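Local structure of C-glycoside 3-oxidase (7DVE) at residues G21-R26 with T492-A497; L154-R159 with G500-A505; V268-A271 with R276-Q279; A272-T277 with Q446-M451; S465-W468 with G472-V475. The protein oxidises the C3 hydroxyl of the sugar in C-glycosides such as isoorientin and mangiferin, using bound FAD and passing the electrons to oxygen to give hydrogen peroxide. All coordinates share one frame; numbering follows the deposited sequence.

Interaction 1 (G21-R26 with T492-A497)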
# COMPACT_ATOMS: atom_id res chain seq x y z
N GLY A 21 -5.00 8.78 2.12
CA GLY A 21 -5.96 9.87 2.07
C GLY A 21 -7.15 9.61 2.98
O GLY A 21 -7.62 10.52 3.68
N ALA A 22 -7.63 8.36 3.01
CA ALA A 22 -8.71 7.99 3.91
C ALA A 22 -8.31 8.19 5.37
O ALA A 22 -9.14 8.59 6.19
CB ALA A 22 -9.17 6.55 3.68
N THR A 23 -7.05 7.92 5.71
CA THR A 23 -6.64 8.11 7.10
C THR A 23 -6.79 9.57 7.49
O THR A 23 -7.32 9.90 8.56
CB THR A 23 -5.21 7.64 7.32
OG1 THR A 23 -5.16 6.22 7.23
CG2 THR A 23 -4.72 8.06 8.72
N TYR A 24 -6.33 10.48 6.61
CA TYR A 24 -6.51 11.90 6.91
C TYR A 24 -7.99 12.23 7.09
O TYR A 24 -8.38 12.93 8.04
CB TYR A 24 -5.89 12.76 5.81
CG TYR A 24 -4.42 13.00 6.01
CD1 TYR A 24 -3.49 12.05 5.62
CD2 TYR A 24 -3.97 14.17 6.60
CE1 TYR A 24 -2.13 12.26 5.80
CE2 TYR A 24 -2.61 14.39 6.79
CZ TYR A 24 -1.70 13.43 6.39
OH TYR A 24 -0.37 13.64 6.56
N ALA A 25 -8.84 11.73 6.18
CA ALA A 25 -10.27 12.02 6.28
C ALA A 25 -10.85 11.53 7.61
O ALA A 25 -11.58 12.26 8.29
CB ALA A 25 -11.03 11.38 5.11
N ARG A 26 -10.52 10.30 8.00
CA ARG A 26 -11.12 9.76 9.22
C ARG A 26 -10.60 10.46 10.47
O ARG A 26 -11.38 10.75 11.39
CB ARG A 26 -10.89 8.26 9.32
CG ARG A 26 -11.95 7.58 10.23
CD ARG A 26 -11.30 7.02 11.47
NE ARG A 26 -12.18 6.20 12.29
CZ ARG A 26 -12.45 4.92 12.05
NH1 ARG A 26 -12.12 4.35 10.91
NH2 ARG A 26 -13.07 4.21 12.98
N THR A 492 2.34 1.11 8.02
CA THR A 492 3.26 2.16 8.43
C THR A 492 2.91 3.50 7.79
O THR A 492 2.93 4.55 8.46
CB THR A 492 4.70 1.78 8.10
OG1 THR A 492 5.02 0.57 8.79
CG2 THR A 492 5.64 2.89 8.56
N GLY A 493 2.60 3.48 6.48
CA GLY A 493 2.13 4.69 5.81
C GLY A 493 0.90 5.28 6.48
O GLY A 493 0.82 6.49 6.70
N VAL A 494 -0.07 4.43 6.85
CA VAL A 494 -1.26 4.89 7.56
C VAL A 494 -0.89 5.49 8.93
O VAL A 494 -1.43 6.53 9.33
CB VAL A 494 -2.29 3.75 7.67
CG1 VAL A 494 -3.33 4.02 8.77
CG2 VAL A 494 -2.98 3.55 6.31
N ALA A 495 0.04 4.87 9.66
CA ALA A 495 0.49 5.41 10.95
C ALA A 495 1.07 6.82 10.81
O ALA A 495 0.77 7.74 11.60
CB ALA A 495 1.52 4.47 11.57
N LEU A 496 1.94 7.02 9.80
CA LEU A 496 2.49 8.36 9.58
C LEU A 496 1.38 9.32 9.18
O LEU A 496 1.37 10.48 9.63
CB LEU A 496 3.61 8.32 8.55
CG LEU A 496 4.67 7.26 8.82
CD1 LEU A 496 5.64 7.15 7.66
CD2 LEU A 496 5.41 7.60 10.10
N ALA A 497 0.40 8.84 8.40
CA ALA A 497 -0.77 9.66 8.09
C ALA A 497 -1.52 10.07 9.35
O ALA A 497 -2.05 11.19 9.44
CB ALA A 497 -1.69 8.91 7.13
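Ala-497 meets Thr-23 and Tyr-24 with a single methyl group, and this small group marks the tight part of the contact. Its CB lies 3.5 Å from CG2 of Thr-23 and 3.6 Å from CE1 of Tyr-24, at the rim of the tyrosine ring, so the two helical segments can approach to 8.8 Å between axes, crossing at -35°. With chi1 at -70°, Thr-23 aims its methyl at Ala-497 and its hydroxyl at Val-494, where OG1 rests 3.2 Å from CG1. That approach is packing only, because OG1 bonds to the carbonyl of Pro-19 one turn earlier in its own helix. The carbonyl oxygen of Ala-497 stands 3.7 Å above one face of the Tyr-24 ring, displaced toward its rim. Tyr-24 OH is buried here and has no polar partner in the model. Beyond these four buried residues the character changes: Arg-26 leaves the interface toward a partly exposed region, where it pairs with Glu-30 and the carbonyl of Val-218. Gly-21, in the same turn, closes a GxGxxG sequence consistent with Rossmann-type dinucleotide binding. Helix 149-161 touches both partners, through Leu-160 against Thr-23 and Leu-153 against Ala-495; helix 215-224 packs on Ala-22 and Thr-23, and Tyr-24 reaches Val-269 of the parallel sheet.

Interaction 2 (L154-R159 with G500-A505)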
# COMPACT_ATOMS: atom_id res chain seq x y z
N LEU A 154 1.23 3.13 15.28
CA LEU A 154 0.92 1.84 14.66
C LEU A 154 -0.35 1.24 15.26
O LEU A 154 -1.17 0.65 14.53
CB LEU A 154 2.10 0.89 14.80
CG LEU A 154 3.40 1.28 14.11
CD1 LEU A 154 4.55 0.60 14.81
CD2 LEU A 154 3.39 0.90 12.61
N SER A 155 -0.55 1.38 16.58
CA SER A 155 -1.82 0.96 17.18
C SER A 155 -3.00 1.69 16.55
O SER A 155 -4.01 1.07 16.20
CB SER A 155 -1.81 1.19 18.69
OG SER A 155 -0.91 0.30 19.33
N GLU A 156 -2.88 3.01 16.38
CA GLU A 156 -3.95 3.76 15.74
C GLU A 156 -4.19 3.29 14.30
O GLU A 156 -5.34 3.19 13.86
CB GLU A 156 -3.63 5.25 15.79
CG GLU A 156 -4.07 5.86 17.10
CD GLU A 156 -5.57 5.92 17.23
OE1 GLU A 156 -6.20 4.93 17.71
OE2 GLU A 156 -6.12 6.98 16.86
N GLY A 157 -3.13 2.97 13.55
CA GLY A 157 -3.33 2.47 12.19
C GLY A 157 -4.00 1.11 12.16
O GLY A 157 -4.84 0.84 11.29
N GLU A 158 -3.64 0.22 13.09
CA GLU A 158 -4.34 -1.06 13.24
C GLU A 158 -5.82 -0.85 13.57
O GLU A 158 -6.68 -1.61 13.11
CB GLU A 158 -3.67 -1.90 14.32
CG GLU A 158 -2.33 -2.44 13.86
CD GLU A 158 -1.35 -2.66 15.00
OE1 GLU A 158 -1.73 -2.45 16.18
OE2 GLU A 158 -0.20 -3.05 14.71
N ARG A 159 -6.13 0.18 14.36
CA ARG A 159 -7.54 0.50 14.58
C ARG A 159 -8.21 1.00 13.30
O ARG A 159 -9.36 0.65 13.00
CB ARG A 159 -7.67 1.53 15.69
CG ARG A 159 -9.00 2.24 15.75
CD ARG A 159 -9.02 3.21 16.92
NE ARG A 159 -8.49 4.53 16.57
CZ ARG A 159 -9.21 5.53 16.06
NH1 ARG A 159 -10.49 5.36 15.74
NH2 ARG A 159 -8.65 6.72 15.89
N GLY A 500 0.24 12.98 10.80
CA GLY A 500 0.02 14.17 9.99
C GLY A 500 -1.37 14.76 10.17
O GLY A 500 -1.53 15.98 10.31
N ALA A 501 -2.40 13.91 10.15
CA ALA A 501 -3.77 14.38 10.31
C ALA A 501 -4.03 14.92 11.71
O ALA A 501 -4.77 15.90 11.87
CB ALA A 501 -4.76 13.26 9.98
N ARG A 502 -3.40 14.33 12.73
CA ARG A 502 -3.49 14.92 14.07
C ARG A 502 -2.87 16.31 14.09
O ARG A 502 -3.38 17.22 14.75
CB ARG A 502 -2.78 14.03 15.08
CG ARG A 502 -3.48 12.75 15.36
CD ARG A 502 -2.61 11.92 16.26
NE ARG A 502 -3.40 10.94 16.99
CZ ARG A 502 -2.88 10.06 17.83
NH1 ARG A 502 -1.58 10.01 18.06
NH2 ARG A 502 -3.69 9.19 18.43
N HIS A 503 -1.76 16.49 13.37
CA HIS A 503 -1.15 17.82 13.30
C HIS A 503 -2.08 18.83 12.64
O HIS A 503 -2.25 19.96 13.13
CB HIS A 503 0.19 17.78 12.57
CG HIS A 503 0.94 19.07 12.67
ND1 HIS A 503 1.10 19.93 11.61
CD2 HIS A 503 1.51 19.68 13.74
CE1 HIS A 503 1.77 21.00 12.00
NE2 HIS A 503 2.02 20.88 13.29
N ILE A 504 -2.70 18.44 11.52
CA ILE A 504 -3.63 19.36 10.86
C ILE A 504 -4.80 19.70 11.79
O ILE A 504 -5.25 20.85 11.83
CB ILE A 504 -4.11 18.76 9.52
CG1 ILE A 504 -2.97 18.77 8.49
CG2 ILE A 504 -5.29 19.54 8.96
CD1 ILE A 504 -3.37 18.19 7.17
N ALA A 505 -5.30 18.71 12.55
CA ALA A 505 -6.36 18.99 13.53
C ALA A 505 -5.89 19.97 14.60
O ALA A 505 -6.64 20.88 14.98
CB ALA A 505 -6.84 17.70 14.18
O HOH W 1 -5.89 9.49 16.38
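OE2 of Glu-156 is gripped by Arg-159 of its own helix and by a water that leads on to Arg-502 across the contact. NH2 of Arg-159 donates to OE2 over 2.7 Å in a nearly straight bond (169°), and the water donates to the same oxygen at 2.6 Å. The other carboxylate oxygen, OE1, takes NE of Arg-159 at 2.6 Å, so the arginine holds the group side-on with two nitrogens, each bond lying close to the guanidinium plane. Across the helices the grip is weaker: NH2 of Arg-502 stands 3.6 Å from OE2 of Glu-156, a long salt bridge, while NE of Arg-502 donates to the water at 2.9 Å. Arg-502 reaches over with an extended chain from CG to NE, whereas Glu-156 bends at chi2 (-69°); the side chains meet at about a right angle, yet carboxylate and guanidinium planes differ by only 22°. An alanine in place of Glu-156 would probably strand the water and leave Arg-159 and Arg-502 without the negative charge between them. Both arginines have second acids, Glu-30 for Arg-159 and Glu-152 for Arg-502, and Arg-31 comes close to Arg-502. The chemistry is that of a partly exposed charge network, in which one carboxylate links helices 149-161 and 490-510 mainly through water rather than by close packing.

Interaction 3 (V268-A271 with R276-Q279). With FAD (flavin-adenine dinucleotide), chain C.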
# COMPACT_ATOMS: atom_id res chain seq x y z
N VAL A 268 -3.57 21.07 2.06
CA VAL A 268 -3.60 20.16 0.92
C VAL A 268 -2.81 18.92 1.29
O VAL A 268 -1.64 19.02 1.68
CB VAL A 268 -3.04 20.79 -0.36
CG1 VAL A 268 -3.04 19.76 -1.51
CG2 VAL A 268 -3.87 22.00 -0.74
N VAL A 269 -3.45 17.76 1.23
CA VAL A 269 -2.81 16.49 1.52
C VAL A 269 -2.79 15.73 0.21
O VAL A 269 -3.85 15.53 -0.41
CB VAL A 269 -3.56 15.71 2.63
CG1 VAL A 269 -2.80 14.43 3.02
CG2 VAL A 269 -3.80 16.60 3.85
N VAL A 270 -1.60 15.37 -0.25
CA VAL A 270 -1.45 14.59 -1.47
C VAL A 270 -1.10 13.17 -1.05
O VAL A 270 -0.03 12.91 -0.49
CB VAL A 270 -0.40 15.17 -2.43
CG1 VAL A 270 -0.34 14.34 -3.69
CG2 VAL A 270 -0.73 16.61 -2.79
N ALA A 271 -2.03 12.25 -1.30
CA ALA A 271 -1.86 10.83 -1.01
C ALA A 271 -2.17 10.09 -2.31
O ALA A 271 -3.14 9.35 -2.43
CB ALA A 271 -2.77 10.39 0.13
N ARG A 276 2.75 8.99 -8.18
CA ARG A 276 1.91 10.07 -8.67
C ARG A 276 1.89 11.28 -7.74
O ARG A 276 1.61 12.39 -8.20
CB ARG A 276 0.49 9.55 -8.93
CG ARG A 276 0.40 8.69 -10.16
CD ARG A 276 -1.02 8.32 -10.48
NE ARG A 276 -1.44 7.19 -9.67
CZ ARG A 276 -2.61 6.56 -9.77
NH1 ARG A 276 -3.56 7.01 -10.57
NH2 ARG A 276 -2.82 5.46 -9.05
N THR A 277 2.23 11.08 -6.46
CA THR A 277 2.40 12.21 -5.53
C THR A 277 3.59 13.08 -5.92
O THR A 277 3.41 14.31 -6.07
CB THR A 277 2.53 11.68 -4.09
OG1 THR A 277 1.30 11.07 -3.69
CG2 THR A 277 2.89 12.80 -3.13
N PRO A 278 4.81 12.53 -6.11
CA PRO A 278 5.88 13.37 -6.70
C PRO A 278 5.49 13.94 -8.06
O PRO A 278 5.87 15.08 -8.36
CB PRO A 278 7.07 12.41 -6.83
CG PRO A 278 6.77 11.26 -5.96
CD PRO A 278 5.27 11.15 -5.87
N GLN A 279 4.76 13.18 -8.89
CA GLN A 279 4.28 13.71 -10.16
C GLN A 279 3.50 15.01 -9.98
O GLN A 279 3.80 16.03 -10.63
CB GLN A 279 3.40 12.67 -10.87
CG GLN A 279 3.05 13.02 -12.30
CD GLN A 279 2.13 11.99 -12.92
OE1 GLN A 279 1.21 11.47 -12.27
NE2 GLN A 279 2.38 11.66 -14.18
PA FAD C . -3.06 4.04 -3.31
O1A FAD C . -2.46 3.88 -4.65
O2A FAD C . -3.57 2.84 -2.60
O5B FAD C . -4.23 5.12 -3.57
C5B FAD C . -3.90 6.37 -4.18
C4B FAD C . -5.09 6.92 -4.92
O4B FAD C . -4.67 8.21 -5.44
C3B FAD C . -5.42 6.06 -6.16
O3B FAD C . -6.82 5.72 -6.11
C2B FAD C . -5.15 7.06 -7.30
O2B FAD C . -6.07 6.90 -8.38
C1B FAD C . -5.40 8.40 -6.64
N9A FAD C . -4.75 9.51 -7.42
C8A FAD C . -3.46 9.46 -7.78
N7A FAD C . -3.16 10.58 -8.45
C5A FAD C . -4.27 11.33 -8.52
C6A FAD C . -4.49 12.54 -9.06
N6A FAD C . -3.44 13.11 -9.66
N1A FAD C . -5.69 13.14 -9.02
C2A FAD C . -6.73 12.48 -8.37
N3A FAD C . -6.48 11.22 -7.80
C4A FAD C . -5.25 10.67 -7.88
N1 FAD C . 0.12 -3.71 0.88
C2 FAD C . 0.34 -4.18 2.16
O2 FAD C . 0.72 -3.38 3.01
N3 FAD C . 0.13 -5.53 2.47
C4 FAD C . -0.35 -6.42 1.48
O4 FAD C . -0.55 -7.60 1.77
C4X FAD C . -0.56 -5.93 0.19
N5 FAD C . -0.97 -6.74 -0.82
C5X FAD C . -1.30 -6.19 -2.03
C6 FAD C . -1.85 -6.98 -3.05
C7 FAD C . -2.25 -6.44 -4.27
C7M FAD C . -2.87 -7.34 -5.37
C8 FAD C . -2.09 -5.07 -4.49
C8M FAD C . -2.52 -4.46 -5.84
C9 FAD C . -1.53 -4.28 -3.48
C9A FAD C . -1.12 -4.82 -2.25
N10 FAD C . -0.57 -4.06 -1.28
C10 FAD C . -0.33 -4.58 -0.08
C1' FAD C . -0.22 -2.63 -1.48
C2' FAD C . -1.26 -1.62 -0.97
O2' FAD C . -2.44 -1.74 -1.78
C3' FAD C . -0.68 -0.17 -0.99
O3' FAD C . 0.47 -0.10 -0.14
C4' FAD C . -1.68 0.84 -0.43
O4' FAD C . -2.88 0.78 -1.19
C5' FAD C . -1.10 2.28 -0.52
O5' FAD C . -2.13 3.25 -0.21
P FAD C . -2.09 4.78 -0.71
O1P FAD C . -3.37 5.49 -0.46
O2P FAD C . -0.83 5.34 -0.16
O3P FAD C . -2.03 4.79 -2.33
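Val-270 and Thr-277 carry the apolar part of this contact, where a strand end faces the helix that follows it. CG1 of Val-270 lies 3.6 Å from CG2 of Thr-277, the valine and threonine lying side by side and pointing opposite ways. The valine places CG1 anti to its nitrogen (chi1 -178°), which brings that branch against both arms of the threonine: OG1 of Thr-277 is 3.7 Å from the same carbon.

The polar atom among these carbons is satisfied nearby, since Thr-277 OG1 is hydrogen-bonded within the connecting turn, at Ala-272 and Asp-273.

Contacts with FAD form the third kind. The carbonyl oxygen of Ala-271 comes 3.5 Å from C5B of the adenosine ribose. Arg-276 lays a guanidinium face against the cofactor, with adenine atom C8A 3.4 Å above its plane toward the rim, and NH2 of Arg-276 is 3.3 Å from ribose C2B. Asp-273 takes NE and NH2 of that arginine, while the carbonyl of Ser-118 and the hydroxyl of Ser-119 take NH2 and NH1, and together they fix its plane.

Strand 267-270 lies between strands 12-15 and 473-475, and its passage through a tight turn into helix 276-283 beside the adenosine is in keeping with the Rossmann-type FAD domain of GMC oxidoreductases.

Interaction 4 (A272-T277 with Q446-M451). With FAD (flavin-adenine dinucleotide), chain C.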
# COMPACT_ATOMS: atom_id res chain seq x y z
N ALA A 272 -1.32 10.31 -3.31
CA ALA A 272 -1.59 9.85 -4.66
C ALA A 272 -0.75 8.64 -5.05
O ALA A 272 -0.65 8.33 -6.24
CB ALA A 272 -1.38 11.00 -5.64
N ASP A 273 -0.20 7.92 -4.06
CA ASP A 273 0.74 6.80 -4.15
C ASP A 273 2.14 7.35 -4.35
O ASP A 273 2.29 8.55 -4.60
CB ASP A 273 0.36 5.73 -5.22
CG ASP A 273 0.70 6.12 -6.70
OD1 ASP A 273 1.74 6.77 -7.02
OD2 ASP A 273 -0.12 5.74 -7.57
N ALA A 274 3.16 6.50 -4.22
CA ALA A 274 4.55 6.96 -4.16
C ALA A 274 5.09 7.52 -5.47
O ALA A 274 6.19 8.09 -5.47
CB ALA A 274 5.46 5.82 -3.70
N LEU A 275 4.40 7.34 -6.60
CA LEU A 275 4.93 7.93 -7.83
C LEU A 275 4.07 9.05 -8.38
O LEU A 275 4.62 9.98 -8.96
CB LEU A 275 5.11 6.86 -8.92
CG LEU A 275 5.85 5.62 -8.44
CD1 LEU A 275 5.39 4.44 -9.24
CD2 LEU A 275 7.36 5.80 -8.49
N ARG A 276 2.75 8.99 -8.18
CA ARG A 276 1.91 10.07 -8.67
C ARG A 276 1.89 11.28 -7.74
O ARG A 276 1.61 12.39 -8.20
CB ARG A 276 0.49 9.55 -8.93
CG ARG A 276 0.40 8.69 -10.16
CD ARG A 276 -1.02 8.32 -10.48
NE ARG A 276 -1.44 7.19 -9.67
CZ ARG A 276 -2.61 6.56 -9.77
NH1 ARG A 276 -3.56 7.01 -10.57
NH2 ARG A 276 -2.82 5.46 -9.05
N THR A 277 2.23 11.08 -6.46
CA THR A 277 2.40 12.21 -5.53
C THR A 277 3.59 13.08 -5.92
O THR A 277 3.41 14.31 -6.07
CB THR A 277 2.53 11.68 -4.09
OG1 THR A 277 1.30 11.07 -3.69
CG2 THR A 277 2.89 12.80 -3.13
N GLN A 446 8.51 2.94 -1.71
CA GLN A 446 8.73 3.83 -0.60
C GLN A 446 9.71 4.93 -1.00
O GLN A 446 10.36 4.88 -2.05
CB GLN A 446 9.28 3.07 0.62
CG GLN A 446 8.30 2.07 1.28
CD GLN A 446 8.03 0.84 0.44
OE1 GLN A 446 6.88 0.41 0.31
NE2 GLN A 446 9.09 0.24 -0.13
N GLY A 447 9.79 5.95 -0.14
CA GLY A 447 10.95 6.81 -0.09
C GLY A 447 10.92 8.04 -0.97
O GLY A 447 11.73 8.93 -0.76
N THR A 448 9.98 8.14 -1.92
CA THR A 448 10.06 9.21 -2.90
C THR A 448 9.70 10.57 -2.32
O THR A 448 10.01 11.60 -2.94
CB THR A 448 9.16 8.92 -4.10
OG1 THR A 448 7.85 8.62 -3.63
CG2 THR A 448 9.70 7.74 -4.91
N VAL A 449 9.03 10.60 -1.17
CA VAL A 449 8.70 11.84 -0.48
C VAL A 449 8.96 11.66 1.01
O VAL A 449 8.10 11.94 1.84
CB VAL A 449 7.25 12.26 -0.75
CG1 VAL A 449 7.12 12.78 -2.18
CG2 VAL A 449 6.30 11.10 -0.52
N ARG A 450 10.17 11.21 1.34
CA ARG A 450 10.45 10.67 2.66
C ARG A 450 10.48 11.76 3.73
O ARG A 450 10.88 12.91 3.49
CB ARG A 450 11.79 9.92 2.64
CG ARG A 450 12.84 10.68 1.94
CD ARG A 450 14.25 10.50 2.48
NE ARG A 450 14.91 9.23 2.23
CZ ARG A 450 16.23 9.09 2.19
NH1 ARG A 450 17.04 10.13 2.33
NH2 ARG A 450 16.75 7.87 2.05
N MET A 451 10.06 11.38 4.93
CA MET A 451 10.11 12.28 6.07
C MET A 451 11.51 12.27 6.68
O MET A 451 12.22 11.25 6.64
CB MET A 451 9.05 11.88 7.11
CG MET A 451 9.40 10.65 7.94
SD MET A 451 8.39 10.50 9.43
CE MET A 451 6.85 11.28 8.91
PA FAD C . -3.06 4.04 -3.31
O1A FAD C . -2.46 3.88 -4.65
O2A FAD C . -3.57 2.84 -2.60
O5B FAD C . -4.23 5.12 -3.57
C5B FAD C . -3.90 6.37 -4.18
C4B FAD C . -5.09 6.92 -4.92
O4B FAD C . -4.67 8.21 -5.44
C3B FAD C . -5.42 6.06 -6.16
O3B FAD C . -6.82 5.72 -6.11
C2B FAD C . -5.15 7.06 -7.30
O2B FAD C . -6.07 6.90 -8.38
C1B FAD C . -5.40 8.40 -6.64
N9A FAD C . -4.75 9.51 -7.42
C8A FAD C . -3.46 9.46 -7.78
N7A FAD C . -3.16 10.58 -8.45
C5A FAD C . -4.27 11.33 -8.52
C6A FAD C . -4.49 12.54 -9.06
N6A FAD C . -3.44 13.11 -9.66
N1A FAD C . -5.69 13.14 -9.02
C2A FAD C . -6.73 12.48 -8.37
N3A FAD C . -6.48 11.22 -7.80
C4A FAD C . -5.25 10.67 -7.88
N1 FAD C . 0.12 -3.71 0.88
C2 FAD C . 0.34 -4.18 2.16
O2 FAD C . 0.72 -3.38 3.01
N3 FAD C . 0.13 -5.53 2.47
C4 FAD C . -0.35 -6.42 1.48
O4 FAD C . -0.55 -7.60 1.77
C4X FAD C . -0.56 -5.93 0.19
N5 FAD C . -0.97 -6.74 -0.82
C5X FAD C . -1.30 -6.19 -2.03
C6 FAD C . -1.85 -6.98 -3.05
C7 FAD C . -2.25 -6.44 -4.27
C7M FAD C . -2.87 -7.34 -5.37
C8 FAD C . -2.09 -5.07 -4.49
C8M FAD C . -2.52 -4.46 -5.84
C9 FAD C . -1.53 -4.28 -3.48
C9A FAD C . -1.12 -4.82 -2.25
N10 FAD C . -0.57 -4.06 -1.28
C10 FAD C . -0.33 -4.58 -0.08
C1' FAD C . -0.22 -2.63 -1.48
C2' FAD C . -1.26 -1.62 -0.97
O2' FAD C . -2.44 -1.74 -1.78
C3' FAD C . -0.68 -0.17 -0.99
O3' FAD C . 0.47 -0.10 -0.14
C4' FAD C . -1.68 0.84 -0.43
O4' FAD C . -2.88 0.78 -1.19
C5' FAD C . -1.10 2.28 -0.52
O5' FAD C . -2.13 3.25 -0.21
P FAD C . -2.09 4.78 -0.71
O1P FAD C . -3.37 5.49 -0.46
O2P FAD C . -0.83 5.34 -0.16
O3P FAD C . -2.03 4.79 -2.33
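A capped turn at the start of helix 276-283, whose Ala-272, Asp-273 and Arg-276 line the FAD pocket, supplies the carbonyl of Ala-274 that Thr-448 binds. OG1 of Thr-448 donates to O of Ala-274 over a short 2.5 Å, in the carbonyl plane and on a lone pair, with an angle of 133° at the oxygen. The threonine's chi1 of 52° sets OG1 between its own nitrogen and carbonyl carbon, facing the turn. Alongside, CG2 of Thr-277 and CG1 of Val-449 make a looser apolar contact at 4.3 Å.

The turn is stiffened by Asp-273. Its OD1 takes the amides of Arg-276, at 2.7 Å on the syn side, and of Leu-275, on the anti side, capping the helix entrance. OD2 receives NE of Arg-276 at 2.9 Å from above the carboxylate plane, and NH2 of the same arginine nearly end-on. A second fastening runs through Thr-277, whose OG1 accepts from N of Ala-272 at 2.8 Å and donates to O of Asp-273; the amide of Thr-277 reaches that oxygen from the opposite face. The turn is thereby held against the cofactor, with CB of Ala-272 3.4 Å from adenine N7A and CB of Asp-273 3.4 Å from phosphate oxygen O1A.

Around this core, Phe-117 of strand 116-117 touches Asp-273, Leu-275 and Arg-276, Met-398 of strand 396-401 lies on Leu-275 and Arg-276, and Pro-278 of the helix meets Thr-448 and Val-449.

Interaction 5 (S465-W468 with G472-V475)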
# COMPACT_ATOMS: atom_id res chain seq x y z
N SER A 465 4.79 15.09 8.30
CA SER A 465 4.49 14.87 6.89
C SER A 465 4.28 16.17 6.10
O SER A 465 3.76 16.13 4.98
CB SER A 465 3.26 13.97 6.72
OG SER A 465 3.50 12.69 7.27
N GLU A 466 4.68 17.31 6.65
CA GLU A 466 4.55 18.58 5.95
C GLU A 466 5.81 18.85 5.13
O GLU A 466 6.92 18.76 5.66
CB GLU A 466 4.32 19.70 6.96
CG GLU A 466 3.79 20.98 6.38
CD GLU A 466 3.52 22.01 7.46
OE1 GLU A 466 3.85 21.74 8.64
OE2 GLU A 466 2.98 23.09 7.13
N VAL A 467 5.65 19.20 3.85
CA VAL A 467 6.81 19.26 2.96
C VAL A 467 7.59 20.55 3.22
O VAL A 467 7.03 21.64 3.36
CB VAL A 467 6.40 19.12 1.48
CG1 VAL A 467 5.33 18.02 1.28
CG2 VAL A 467 5.97 20.43 0.86
N TRP A 468 8.91 20.40 3.33
CA TRP A 468 9.80 21.54 3.55
C TRP A 468 9.60 22.60 2.48
O TRP A 468 9.71 22.32 1.28
CB TRP A 468 11.25 21.06 3.52
CG TRP A 468 11.57 19.94 4.46
CD1 TRP A 468 11.96 18.67 4.12
CD2 TRP A 468 11.54 19.98 5.89
NE1 TRP A 468 12.19 17.93 5.25
CE2 TRP A 468 11.93 18.71 6.36
CE3 TRP A 468 11.23 20.98 6.83
CZ2 TRP A 468 12.01 18.40 7.72
CZ3 TRP A 468 11.30 20.67 8.19
CH2 TRP A 468 11.70 19.39 8.62
N GLY A 472 1.65 23.86 4.89
CA GLY A 472 0.29 23.51 4.56
C GLY A 472 0.15 22.44 3.50
O GLY A 472 -0.96 21.92 3.32
N LEU A 473 1.21 22.10 2.78
CA LEU A 473 1.17 20.96 1.88
C LEU A 473 1.66 19.73 2.64
O LEU A 473 2.69 19.78 3.31
CB LEU A 473 2.02 21.20 0.63
CG LEU A 473 2.26 19.99 -0.27
CD1 LEU A 473 0.93 19.45 -0.80
CD2 LEU A 473 3.21 20.36 -1.41
N PHE A 474 0.91 18.64 2.54
CA PHE A 474 1.21 17.40 3.24
C PHE A 474 1.29 16.26 2.24
O PHE A 474 0.64 16.29 1.20
CB PHE A 474 0.15 17.08 4.33
CG PHE A 474 0.14 18.06 5.47
CD1 PHE A 474 -0.50 19.29 5.34
CD2 PHE A 474 0.79 17.77 6.66
CE1 PHE A 474 -0.50 20.20 6.39
CE2 PHE A 474 0.79 18.67 7.70
CZ PHE A 474 0.15 19.90 7.56
N VAL A 475 2.07 15.25 2.58
CA VAL A 475 2.18 14.05 1.75
C VAL A 475 1.86 12.84 2.62
O VAL A 475 1.95 12.87 3.84
CB VAL A 475 3.57 13.93 1.09
CG1 VAL A 475 3.73 15.00 0.01
CG2 VAL A 475 4.67 14.07 2.14
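Glu-466 and Phe-474 form a single antiparallel bridge, a non-hydrogen-bonded pair with CA atoms 4.5 Å apart. The bonds flank it: N of Val-475 donates to O of Ser-465 at 3.1 Å, and N of Val-467 donates to O of Leu-473 at 3.1 Å. Toward the loop that joins the two segments, Glu-466 adds a third bond, N of Gly-472 donating to OE2 at 2.7 Å in a nearly straight bond (N-H...O 166°) that uses the anti lone pair of OE2. To get there the side chain extends with CG anti to the nitrogen (chi1 -164°), and on its way CG passes over a face of the Phe-474 ring, 4.2 Å from the centroid, a CH-pi contact. The carboxylate lies nearly parallel to the ring. At the backbone angles of Gly-472 a CB would run into the carbonyl oxygen of the residue before it, so glycine is called for. On the opposite side, Val-467 splits its methyls, CG2 reaching CD2 of Leu-473 at 3.6 Å and CG1 reaching CG1 of Val-475 at 3.6 Å. Replacing Glu-466 with an alanine is likely to deprive the Gly-472 amide of its acceptor and uncover part of the Phe-474 ring face. Strand 473-475 itself pairs in parallel with strand 267-270, while His-503 and Ile-504 of helix 490-510 and Tyr-24 of helix 19-31 pack against Phe-474.

Overall arrangement
The five contacts gather round one Rossmann-type core. Interactions 1 and 2 lie about 6 Å apart between centres and share helix 490-510, their segments alternating along the chain. Interactions 3 and 4, their centres about 7 Å apart, share Arg-276 and Thr-277 and both touch FAD. Interaction 5 follows them in series and joins interaction 3 through neighbouring strands 267-270 and 473-475, its centre about 10 Å away. All three are nested inside the long loop closed by interaction 1. Tyr-24 links the layers, meeting Val-269, Ser-465 and Ala-501. Residues far apart in sequence thus build one domain, with helices on the sheet and a capped turn at the cofactor.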